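Local coordinates for protein L-serine ammonia-lyase (Rhizomucor miehei CAU432, PDB 5C3U) that belongs to the fold-type II family of pyridoxal-phosphate-dependent enzymes and carries its cofactor covalently bound between two alpha/beta domains, at residues A[51-56]-A[85-90]. Residues are numbered along the deposited sequence; the frame is centred on the assembly and turned at random.
Sequences VKMRGI and VSYCAR. With PLP (pyridoxal-5'-phosphate), chain B.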
ATOM      1  N   VAL A  51       0.341   1.288  -5.627  1.00 19.12           N
ATOM      2  CA  VAL A  51      -1.084   0.954  -5.499  1.00 20.70           C
ATOM      3  C   VAL A  51      -1.970   2.177  -5.141  1.00 20.03           C
ATOM      4  O   VAL A  51      -3.162   2.159  -5.429  1.00 19.42           O
ATOM      5  CB  VAL A  51      -1.296  -0.192  -4.451  1.00 20.48           C
ATOM      6  CG1 VAL A  51      -1.040   0.296  -3.016  1.00 21.26           C
ATOM      7  CG2 VAL A  51      -2.669  -0.835  -4.594  1.00 21.99           C
ATOM      8  N   LYS A  52      -1.379   3.221  -4.544  1.00 20.32           N
ATOM      9  CA  LYS A  52      -2.131   4.429  -4.188  1.00 21.44           C
ATOM     10  C   LYS A  52      -2.887   5.000  -5.360  1.00 23.03           C
ATOM     11  O   LYS A  52      -3.953   5.603  -5.183  1.00 23.45           O
ATOM     12  CB  LYS A  52      -1.253   5.526  -3.547  1.00 21.93           C
ATOM     13  CG  LYS A  52      -0.672   5.148  -2.184  1.00 22.88           C
ATOM     14  CD  LYS A  52      -1.834   5.004  -1.194  1.00 23.21           C
ATOM     15  CE  LYS A  52      -1.349   5.055   0.238  1.00 24.85           C
ATOM     16  NZ  LYS A  52      -0.241   4.082   0.436  1.00 24.91           N
ATOM     17  N   MET A  53      -2.353   4.817  -6.570  1.00 23.75           N
ATOM     18  CA  MET A  53      -3.059   5.274  -7.762  1.00 24.85           C
ATOM     19  C   MET A  53      -4.520   4.770  -7.832  1.00 25.41           C
ATOM     20  O   MET A  53      -5.402   5.496  -8.314  1.00 24.98           O
ATOM     21  CB  MET A  53      -2.263   4.875  -9.003  1.00 28.86           C
ATOM     22  CG  MET A  53      -2.289   5.839 -10.170  1.00 32.74           C
ATOM     23  SD  MET A  53      -2.000   7.580  -9.780  1.00 41.00           S
ATOM     24  CE  MET A  53      -3.692   7.908 -10.005  1.00 23.80           C
ATOM     25  N   ARG A  54      -4.805   3.566  -7.322  1.00 23.87           N
ATOM     26  CA  ARG A  54      -6.188   3.049  -7.343  1.00 23.46           C
ATOM     27  C   ARG A  54      -7.072   3.834  -6.374  1.00 23.13           C
ATOM     28  O   ARG A  54      -8.063   4.463  -6.790  1.00 24.06           O
ATOM     29  CB  ARG A  54      -6.252   1.551  -6.987  1.00 23.58           C
ATOM     30  CG  ARG A  54      -5.529   0.651  -7.981  1.00 25.10           C
ATOM     31  CD  ARG A  54      -5.674  -0.810  -7.597  1.00 25.68           C
ATOM     32  NE  ARG A  54      -4.901  -1.653  -8.502  1.00 27.84           N
ATOM     33  CZ  ARG A  54      -5.377  -2.205  -9.613  1.00 26.15           C
ATOM     34  NH1 ARG A  54      -4.562  -2.946 -10.354  1.00 25.25           N
ATOM     35  NH2 ARG A  54      -6.655  -2.034  -9.981  1.00 24.58           N
ATOM     36  N   GLY A  55      -6.745   3.760  -5.079  1.00 22.78           N
ATOM     37  CA  GLY A  55      -7.547   4.421  -4.046  1.00 22.91           C
ATOM     38  C   GLY A  55      -7.561   5.925  -4.198  1.00 23.15           C
ATOM     39  O   GLY A  55      -8.634   6.562  -4.191  1.00 23.45           O
ATOM     40  N   ILE A  56      -6.358   6.506  -4.322  1.00 23.77           N
ATOM     41  CA  ILE A  56      -6.215   7.966  -4.361  1.00 25.14           C
ATOM     42  C   ILE A  56      -6.776   8.517  -5.666  1.00 24.65           C
ATOM     43  O   ILE A  56      -7.446   9.557  -5.662  1.00 24.41           O
ATOM     44  CB  ILE A  56      -4.762   8.421  -4.089  1.00 24.95           C
ATOM     45  CG1 ILE A  56      -4.275   7.856  -2.748  1.00 28.59           C
ATOM     46  CG2 ILE A  56      -4.623   9.945  -4.175  1.00 28.81           C
ATOM     47  CD1 ILE A  56      -5.132   8.247  -1.558  1.00 29.04           C
ATOM     48  N   VAL A  85      -1.399  11.995  -5.498  1.00 20.21           N
ATOM     49  CA  VAL A  85      -2.168  13.254  -5.526  1.00 20.51           C
ATOM     50  C   VAL A  85      -1.550  14.197  -6.580  1.00 22.27           C
ATOM     51  O   VAL A  85      -2.276  14.798  -7.389  1.00 21.90           O
ATOM     52  CB  VAL A  85      -2.220  13.911  -4.144  1.00 23.67           C
ATOM     53  CG1 VAL A  85      -2.819  15.320  -4.211  1.00 24.04           C
ATOM     54  CG2 VAL A  85      -3.065  13.040  -3.209  1.00 21.86           C
ATOM     55  N   SER A  86      -0.222  14.320  -6.557  1.00 22.65           N
ATOM     56  CA  SER A  86       0.491  15.196  -7.531  1.00 22.96           C
ATOM     57  C   SER A  86       0.176  14.794  -8.973  1.00 24.09           C
ATOM     58  O   SER A  86      -0.193  15.642  -9.822  1.00 22.69           O
ATOM     59  CB  SER A  86       2.000  15.198  -7.231  1.00 25.71           C
ATOM     60  OG  SER A  86       2.704  16.128  -8.035  1.00 29.22           O
ATOM     61  N   TYR A  87       0.279  13.498  -9.247  1.00 22.02           N
ATOM     62  CA  TYR A  87      -0.060  12.958 -10.558  1.00 23.43           C
ATOM     63  C   TYR A  87      -1.510  13.230 -10.949  1.00 22.89           C
ATOM     64  O   TYR A  87      -1.776  13.697 -12.052  1.00 23.27           O
ATOM     65  CB  TYR A  87       0.250  11.469 -10.628  1.00 24.54           C
ATOM     66  CG  TYR A  87      -0.180  10.852 -11.920  1.00 25.54           C
ATOM     67  CD1 TYR A  87      -1.442  10.290 -12.052  1.00 26.67           C
ATOM     68  CD2 TYR A  87       0.650  10.890 -13.042  1.00 28.55           C
ATOM     69  CE1 TYR A  87      -1.855   9.725 -13.245  1.00 28.34           C
ATOM     70  CE2 TYR A  87       0.234  10.339 -14.252  1.00 28.91           C
ATOM     71  CZ  TYR A  87      -1.008   9.759 -14.346  1.00 31.02           C
ATOM     72  OH  TYR A  87      -1.444   9.205 -15.529  1.00 34.17           O
ATOM     73  N   CYS A  88      -2.453  12.931 -10.054  1.00 22.16           N
ATOM     74  CA  CYS A  88      -3.889  13.136 -10.355  1.00 25.52           C
ATOM     75  C   CYS A  88      -4.218  14.615 -10.584  1.00 25.43           C
ATOM     76  O   CYS A  88      -5.027  14.950 -11.442  1.00 25.65           O
ATOM     77  CB  CYS A  88      -4.773  12.581  -9.211  1.00 26.28           C
ATOM     78  SG  CYS A  88      -4.699  10.774  -9.090  1.00 30.84           S
ATOM     79  N   ALA A  89      -3.576  15.509  -9.828  1.00 24.72           N
ATOM     80  CA  ALA A  89      -3.908  16.911  -9.924  1.00 26.43           C
ATOM     81  C   ALA A  89      -3.479  17.371 -11.315  1.00 27.13           C
ATOM     82  O   ALA A  89      -4.230  18.073 -11.999  1.00 27.15           O
ATOM     83  CB  ALA A  89      -3.188  17.698  -8.851  1.00 26.04           C
ATOM     84  N   ARG A  90      -2.294  16.942 -11.748  1.00 26.72           N
ATOM     85  CA  ARG A  90      -1.850  17.305 -13.105  1.00 29.21           C
ATOM     86  C   ARG A  90      -2.806  16.745 -14.192  1.00 29.11           C
ATOM     87  O   ARG A  90      -3.153  17.462 -15.145  1.00 30.37           O
ATOM     88  CB  ARG A  90      -0.382  16.910 -13.351  1.00 32.88           C
ATOM     89  CG  ARG A  90       0.043  17.051 -14.814  1.00 37.60           C
ATOM     90  CD  ARG A  90       1.524  16.787 -15.072  1.00 42.71           C
ATOM     91  NE  ARG A  90       1.958  15.410 -14.786  1.00 46.87           N
ATOM     92  CZ  ARG A  90       2.013  14.411 -15.670  1.00 50.17           C
ATOM     93  NH1 ARG A  90       2.439  13.201 -15.283  1.00 45.10           N
ATOM     94  NH2 ARG A  90       1.634  14.602 -16.931  1.00 50.85           N
TER
HETATM   95  N1  PLP B 401       2.375  -0.431   0.466  1.00 26.72           N
HETATM   96  C2  PLP B 401       2.625   0.737  -0.153  1.00 26.55           C
HETATM   97  C2A PLP B 401       3.861   0.946  -0.994  1.00 26.39           C
HETATM   98  C3  PLP B 401       1.676   1.841   0.006  1.00 26.84           C
HETATM   99  O3  PLP B 401       1.901   3.041  -0.616  1.00 28.00           O
HETATM  100  C4  PLP B 401       0.473   1.581   0.826  1.00 27.32           C
HETATM  101  C4A PLP B 401      -0.531   2.643   0.992  1.00 27.96           C
HETATM  102  C5  PLP B 401       0.300   0.252   1.466  1.00 28.88           C
HETATM  103  C6  PLP B 401       1.293  -0.704   1.231  1.00 27.81           C
HETATM  104  C5A PLP B 401      -0.912  -0.087   2.337  1.00 29.08           C
HETATM  105  O4P PLP B 401      -1.467   1.125   2.832  1.00 29.63           O
HETATM  106  P   PLP B 401      -2.855   1.331   3.643  1.00 24.57           P
HETATM  107  O1P PLP B 401      -3.953   1.492   2.652  1.00 26.22           O
HETATM  108  O2P PLP B 401      -3.041   0.156   4.621  1.00 25.29           O
HETATM  109  O3P PLP B 401      -2.498   2.583   4.363  1.00 26.21           O
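M53 reaches from helix 52-67 into a notch on helix 79-92 formed by the consecutive residues Y87 and C88. The backbones stay well apart, with segment axes 10.3 Å from each other and inclined at 59°, and a bent thioether spans the distance. Its first torsion lies off a staggered position (chi1 -145°), and turns at chi2 and chi3 bring the sulfur over to the tyrosine. SD comes within 3.6 Å of Y87 CD1 and lies 4.5 Å from the ring centroid, 52° off the ring normal, an oblique Met-aromatic contact in which the two side chains cross nearly at right angles. The methyl CE faces C88 SG, with CD1 of the tyrosine also near it. Its 3.2 Å separation from C88 SG is very short for a methyl-sulfur contact, and the exact closeness is doubtful.

One turn on, I56 supplies a second bump: its CG2 branch, anti to the backbone N, meets V85 CG2 at 3.6 Å. The walls continue beyond the pair, for S48 touches M53, P47 touches Y87 and L18 touches C88. In sequence, strand 72-75 of the four-stranded parallel sheet separates the two helices, and V85 also packs on I98 of strand 95-100.

The packing illustrates how successive residues of one helix can serve different ends. M53 packs on helix 79-92, whereas K52, directly before it, holds the cofactor: bends at chi2 and chi4 bring NZ to its covalent bond with C4A of pyridoxal-5'-phosphate, and NZ also makes a weak hydrogen bond to O3 (2.6 Å). Polar side chains of the segments bond elsewhere in the chain, R54 to E43 and E162, S86 and R90 to D115. With no hydrogen bond across the interface, its cohesion probably rests on dispersion and the sulfur-aromatic contact.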